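Local coordinates for protein PelA (Pseudomonas aeruginosa, PDB 5TCB) that probably hydrolyses glycosidic bonds through this glycoside hydrolase domain, part of a longer protein that probably also has deacetylase activity, at residues A[24-35]-A[42-53]. Numbering follows the deposited sequence.
Sequences PSSVAFWYAERP and QFDWVVLEAAHL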
loop_
_atom_site.group_PDB
_atom_site.type_symbol
_atom_site.label_atom_id
_atom_site.label_comp_id
_atom_site.label_asym_id
_atom_site.label_seq_id
_atom_site.Cartn_x
_atom_site.Cartn_y
_atom_site.Cartn_z
ATOM N N PRO A 24 1.281 8.566 11.215
ATOM C CA PRO A 24 2.739 8.687 11.211
ATOM C C PRO A 24 3.248 10.120 11.196
ATOM O O PRO A 24 2.657 11.014 10.587
ATOM C CB PRO A 24 3.133 7.984 9.911
ATOM C CG PRO A 24 2.008 8.255 9.013
ATOM C CD PRO A 24 0.772 8.208 9.881
ATOM N N SER A 25 4.418 10.307 11.810
ATOM C CA SER A 25 5.166 11.544 11.685
ATOM C C SER A 25 6.083 11.534 10.472
ATOM O O SER A 25 6.425 12.604 9.943
ATOM C CB SER A 25 6.023 11.773 12.946
ATOM O OG SER A 25 5.219 12.051 14.081
ATOM N N SER A 26 6.488 10.344 10.055
ATOM C CA SER A 26 7.355 10.094 8.914
ATOM C C SER A 26 7.098 8.662 8.483
ATOM O O SER A 26 6.585 7.858 9.255
ATOM C CB SER A 26 8.836 10.289 9.251
ATOM O OG SER A 26 9.273 9.354 10.217
ATOM N N VAL A 27 7.421 8.353 7.226
ATOM C CA VAL A 27 7.126 7.027 6.700
ATOM C C VAL A 27 8.177 6.669 5.658
ATOM O O VAL A 27 8.647 7.531 4.902
ATOM C CB VAL A 27 5.685 6.962 6.129
ATOM C CG1 VAL A 27 5.492 7.907 4.933
ATOM C CG2 VAL A 27 5.319 5.561 5.783
ATOM N N ALA A 28 8.551 5.392 5.649
ATOM C CA ALA A 28 9.372 4.805 4.602
ATOM C C ALA A 28 8.742 3.509 4.109
ATOM O O ALA A 28 8.016 2.823 4.838
ATOM C CB ALA A 28 10.816 4.553 5.098
ATOM N N PHE A 29 9.044 3.178 2.846
ATOM C CA PHE A 29 8.639 1.931 2.208
ATOM C C PHE A 29 9.882 1.269 1.651
ATOM O O PHE A 29 10.675 1.934 0.970
ATOM C CB PHE A 29 7.677 2.177 1.034
ATOM C CG PHE A 29 6.290 2.646 1.417
ATOM C CD1 PHE A 29 6.081 3.945 1.858
ATOM C CD2 PHE A 29 5.194 1.790 1.304
ATOM C CE1 PHE A 29 4.820 4.392 2.205
ATOM C CE2 PHE A 29 3.917 2.227 1.646
ATOM C CZ PHE A 29 3.738 3.524 2.111
ATOM N N TRP A 30 10.045 -0.031 1.923
ATOM C CA TRP A 30 11.202 -0.780 1.434
ATOM C C TRP A 30 10.720 -2.170 1.061
ATOM O O TRP A 30 10.322 -2.935 1.939
ATOM C CB TRP A 30 12.318 -0.851 2.481
ATOM C CG TRP A 30 13.541 -1.522 1.939
ATOM C CD1 TRP A 30 13.729 -2.883 1.774
ATOM C CD2 TRP A 30 14.736 -0.899 1.443
ATOM N NE1 TRP A 30 14.950 -3.121 1.228
ATOM C CE2 TRP A 30 15.603 -1.931 1.016
ATOM C CE3 TRP A 30 15.169 0.423 1.335
ATOM C CZ2 TRP A 30 16.843 -1.676 0.465
ATOM C CZ3 TRP A 30 16.411 0.680 0.816
ATOM C CH2 TRP A 30 17.251 -0.362 0.378
ATOM N N TYR A 31 10.739 -2.496 -0.228
ATOM C CA TYR A 31 10.199 -3.770 -0.688
ATOM C C TYR A 31 11.278 -4.738 -1.139
ATOM O O TYR A 31 10.963 -5.859 -1.591
ATOM C CB TYR A 31 9.230 -3.521 -1.845
ATOM C CG TYR A 31 7.931 -2.823 -1.483
ATOM C CD1 TYR A 31 7.483 -2.742 -0.178
ATOM C CD2 TYR A 31 7.139 -2.271 -2.467
ATOM C CE1 TYR A 31 6.298 -2.132 0.124
ATOM C CE2 TYR A 31 5.938 -1.648 -2.159
ATOM C CZ TYR A 31 5.528 -1.601 -0.872
ATOM O OH TYR A 31 4.342 -0.986 -0.548
ATOM N N ALA A 32 12.529 -4.324 -1.108
ATOM C CA ALA A 32 13.633 -5.083 -1.654
ATOM C C ALA A 32 14.294 -5.953 -0.588
ATOM O O ALA A 32 14.018 -5.845 0.612
ATOM C CB ALA A 32 14.661 -4.135 -2.277
ATOM N N GLU A 33 15.173 -6.835 -1.051
ATOM C CA GLU A 33 16.034 -7.593 -0.151
ATOM C C GLU A 33 16.889 -6.660 0.699
ATOM O O GLU A 33 17.064 -5.471 0.398
ATOM C CB GLU A 33 16.957 -8.523 -0.934
ATOM C CG GLU A 33 16.245 -9.521 -1.818
ATOM C CD GLU A 33 17.218 -10.334 -2.643
ATOM O OE1 GLU A 33 18.382 -9.896 -2.778
ATOM O OE2 GLU A 33 16.825 -11.406 -3.150
ATOM N N ARG A 34 17.413 -7.228 1.782
ATOM C CA ARG A 34 18.404 -6.584 2.638
ATOM C C ARG A 34 17.997 -5.165 3.053
ATOM O O ARG A 34 18.716 -4.201 2.768
ATOM C CB ARG A 34 19.762 -6.581 1.952
ATOM C CG ARG A 34 20.284 -7.990 1.664
ATOM C CD ARG A 34 21.641 -7.985 0.975
ATOM N NE ARG A 34 21.581 -7.373 -0.349
ATOM C CZ ARG A 34 21.051 -7.950 -1.424
ATOM N NH1 ARG A 34 20.518 -9.164 -1.348
ATOM N NH2 ARG A 34 21.047 -7.305 -2.583
ATOM N N PRO A 35 16.876 -5.012 3.743
ATOM C CA PRO A 35 16.475 -3.678 4.206
ATOM C C PRO A 35 17.508 -3.122 5.174
ATOM O O PRO A 35 18.009 -3.844 6.051
ATOM C CB PRO A 35 15.121 -3.916 4.891
ATOM C CG PRO A 35 15.088 -5.396 5.185
ATOM C CD PRO A 35 15.854 -6.030 4.059
ATOM N N GLN A 42 14.667 4.832 11.920
ATOM C CA GLN A 42 14.492 6.230 12.282
ATOM C C GLN A 42 13.246 6.856 11.678
ATOM O O GLN A 42 12.943 8.008 11.983
ATOM C CB GLN A 42 15.741 7.024 11.889
ATOM C CG GLN A 42 16.963 6.487 12.597
ATOM C CD GLN A 42 16.792 6.477 14.115
ATOM O OE1 GLN A 42 16.750 7.530 14.749
ATOM N NE2 GLN A 42 16.653 5.300 14.695
ATOM N N PHE A 43 12.497 6.109 10.869
ATOM C CA PHE A 43 11.189 6.531 10.375
ATOM C C PHE A 43 10.124 6.034 11.347
ATOM O O PHE A 43 10.282 4.997 11.985
ATOM C CB PHE A 43 10.916 5.973 8.963
ATOM C CG PHE A 43 11.817 6.530 7.890
ATOM C CD1 PHE A 43 13.080 5.984 7.676
ATOM C CD2 PHE A 43 11.385 7.552 7.065
ATOM C CE1 PHE A 43 13.895 6.467 6.671
ATOM C CE2 PHE A 43 12.205 8.048 6.058
ATOM C CZ PHE A 43 13.473 7.487 5.870
ATOM N N ASP A 44 9.039 6.809 11.477
ATOM C CA ASP A 44 7.982 6.481 12.437
ATOM C C ASP A 44 7.245 5.207 12.021
ATOM O O ASP A 44 7.084 4.270 12.812
ATOM C CB ASP A 44 7.049 7.685 12.550
ATOM C CG ASP A 44 6.032 7.574 13.673
ATOM O OD1 ASP A 44 6.244 6.796 14.631
ATOM O OD2 ASP A 44 5.047 8.336 13.649
ATOM N N TRP A 45 6.767 5.164 10.785
ATOM C CA TRP A 45 6.167 3.973 10.193
ATOM C C TRP A 45 7.062 3.479 9.066
ATOM O O TRP A 45 7.579 4.293 8.272
ATOM C CB TRP A 45 4.770 4.269 9.621
ATOM C CG TRP A 45 3.663 4.491 10.591
ATOM C CD1 TRP A 45 3.742 4.718 11.931
ATOM C CD2 TRP A 45 2.263 4.512 10.268
ATOM N NE1 TRP A 45 2.483 4.881 12.459
ATOM C CE2 TRP A 45 1.559 4.737 11.447
ATOM C CE3 TRP A 45 1.547 4.318 9.076
ATOM C CZ2 TRP A 45 0.160 4.810 11.481
ATOM C CZ3 TRP A 45 0.181 4.386 9.110
ATOM C CH2 TRP A 45 -0.503 4.613 10.297
ATOM N N VAL A 46 7.261 2.167 9.013
ATOM C CA VAL A 46 8.046 1.537 7.955
ATOM C C VAL A 46 7.225 0.396 7.368
ATOM O O VAL A 46 6.796 -0.498 8.100
ATOM C CB VAL A 46 9.404 1.029 8.457
ATOM C CG1 VAL A 46 10.204 0.471 7.304
ATOM C CG2 VAL A 46 10.180 2.150 9.096
ATOM N N VAL A 47 7.024 0.429 6.053
ATOM C CA VAL A 47 6.328 -0.622 5.323
ATOM C C VAL A 47 7.350 -1.469 4.583
ATOM O O VAL A 47 8.179 -0.947 3.834
ATOM C CB VAL A 47 5.317 -0.019 4.344
ATOM C CG1 VAL A 47 4.577 -1.152 3.609
ATOM C CG2 VAL A 47 4.327 0.909 5.049
ATOM N N LEU A 48 7.291 -2.778 4.793
ATOM C CA LEU A 48 8.292 -3.715 4.317
ATOM C C LEU A 48 7.646 -4.874 3.575
ATOM O O LEU A 48 6.509 -5.267 3.863
ATOM C CB LEU A 48 9.093 -4.303 5.472
ATOM C CG LEU A 48 9.734 -3.228 6.338
ATOM C CD1 LEU A 48 9.516 -3.528 7.791
ATOM C CD2 LEU A 48 11.179 -3.115 5.986
ATOM N N GLU A 49 8.410 -5.465 2.667
ATOM C CA GLU A 49 8.078 -6.788 2.149
ATOM C C GLU A 49 8.601 -7.801 3.151
ATOM O O GLU A 49 9.818 -8.016 3.268
ATOM C CB GLU A 49 8.665 -6.985 0.754
ATOM C CG GLU A 49 8.526 -8.405 0.210
ATOM C CD GLU A 49 7.126 -8.968 0.353
ATOM O OE1 GLU A 49 6.156 -8.433 -0.234
ATOM O OE2 GLU A 49 7.000 -9.977 1.076
ATOM N N ALA A 50 7.677 -8.441 3.862
ATOM C CA ALA A 50 8.023 -9.337 4.964
ATOM C C ALA A 50 8.856 -10.546 4.526
ATOM O O ALA A 50 9.565 -11.148 5.347
ATOM C CB ALA A 50 6.727 -9.789 5.654
ATOM N N ALA A 51 8.787 -10.936 3.257
ATOM C CA ALA A 51 9.592 -12.053 2.786
ATOM C C ALA A 51 11.081 -11.823 2.988
ATOM O O ALA A 51 11.852 -12.784 2.986
ATOM C CB ALA A 51 9.292 -12.305 1.306
ATOM N N HIS A 52 11.505 -10.578 3.181
ATOM C CA HIS A 52 12.919 -10.238 3.290
ATOM C C HIS A 52 13.356 -9.946 4.712
ATOM O O HIS A 52 14.496 -9.505 4.926
ATOM C CB HIS A 52 13.211 -9.048 2.387
ATOM C CG HIS A 52 12.910 -9.336 0.962
ATOM N ND1 HIS A 52 13.406 -10.451 0.324
ATOM C CD2 HIS A 52 12.121 -8.701 0.063
ATOM C CE1 HIS A 52 12.939 -10.488 -0.912
ATOM N NE2 HIS A 52 12.164 -9.435 -1.098
ATOM N N LEU A 53 12.477 -10.154 5.689
ATOM C CA LEU A 53 12.807 -9.919 7.088
ATOM C C LEU A 53 12.529 -11.159 7.901
ATOM O O LEU A 53 11.713 -11.999 7.524
ATOM C CB LEU A 53 11.980 -8.803 7.724
ATOM C CG LEU A 53 12.315 -7.366 7.418
ATOM C CD1 LEU A 53 11.689 -7.006 6.085
ATOM C CD2 LEU A 53 11.800 -6.551 8.561
HETATM O O HOH W 1 4.223 10.302 15.783
HETATM O O HOH W 2 10.956 9.823 12.167
HETATM O O HOH W 3 11.591 -5.748 2.257
HETATM O O HOH W 4 16.628 -9.805 3.068
#
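Asp-44 OD2 is gripped by two donors: the backbone N of Ser-25, 2.8 Å away on the oxygen's anti lone pair, and a water that also bonds Ser-25 OG. CG of Asp-44 stands anti to its own backbone N (chi1 -171°), which carries the carboxylate across to the 24-35 segment. Ser-26 answers in the other direction, its OG accepting the N-H of Asp-44 at 2.8 Å and meeting a second water held by Gln-42 O. Beyond this polar end the strands 27-30 and 45-48 run parallel, 13° apart. Trp-45 N bonds Ser-26 O, Ala-28 N bonds Trp-45 O, Val-47 N bonds Ala-28 O, and Trp-30 N bonds Val-47 O at 2.8 Å. Pro-24 lies flat over the indole of Trp-45, its CB 3.6 Å from the centroid of the five-membered ring. On the other face of the sheet, Ala-28 CB sits over the centre of the Phe-43 ring, 3.5 Å from the centroid, with Leu-40 of helix 37-40 packed against the same alanine. Back on the Trp-45 face, Val-47 lies alongside Phe-29, its CG2 over the ring face near the rim, while Phe-133 meets that ring edge-to-face. Past the strands, Glu-33 CG covers a face of the His-52 imidazole, 3.6 Å from CE1. Strand 27-30, helix 37-40 and strand 45-48 form the first beta-alpha-beta unit of the eight-stranded parallel barrel, a TIM-barrel fold.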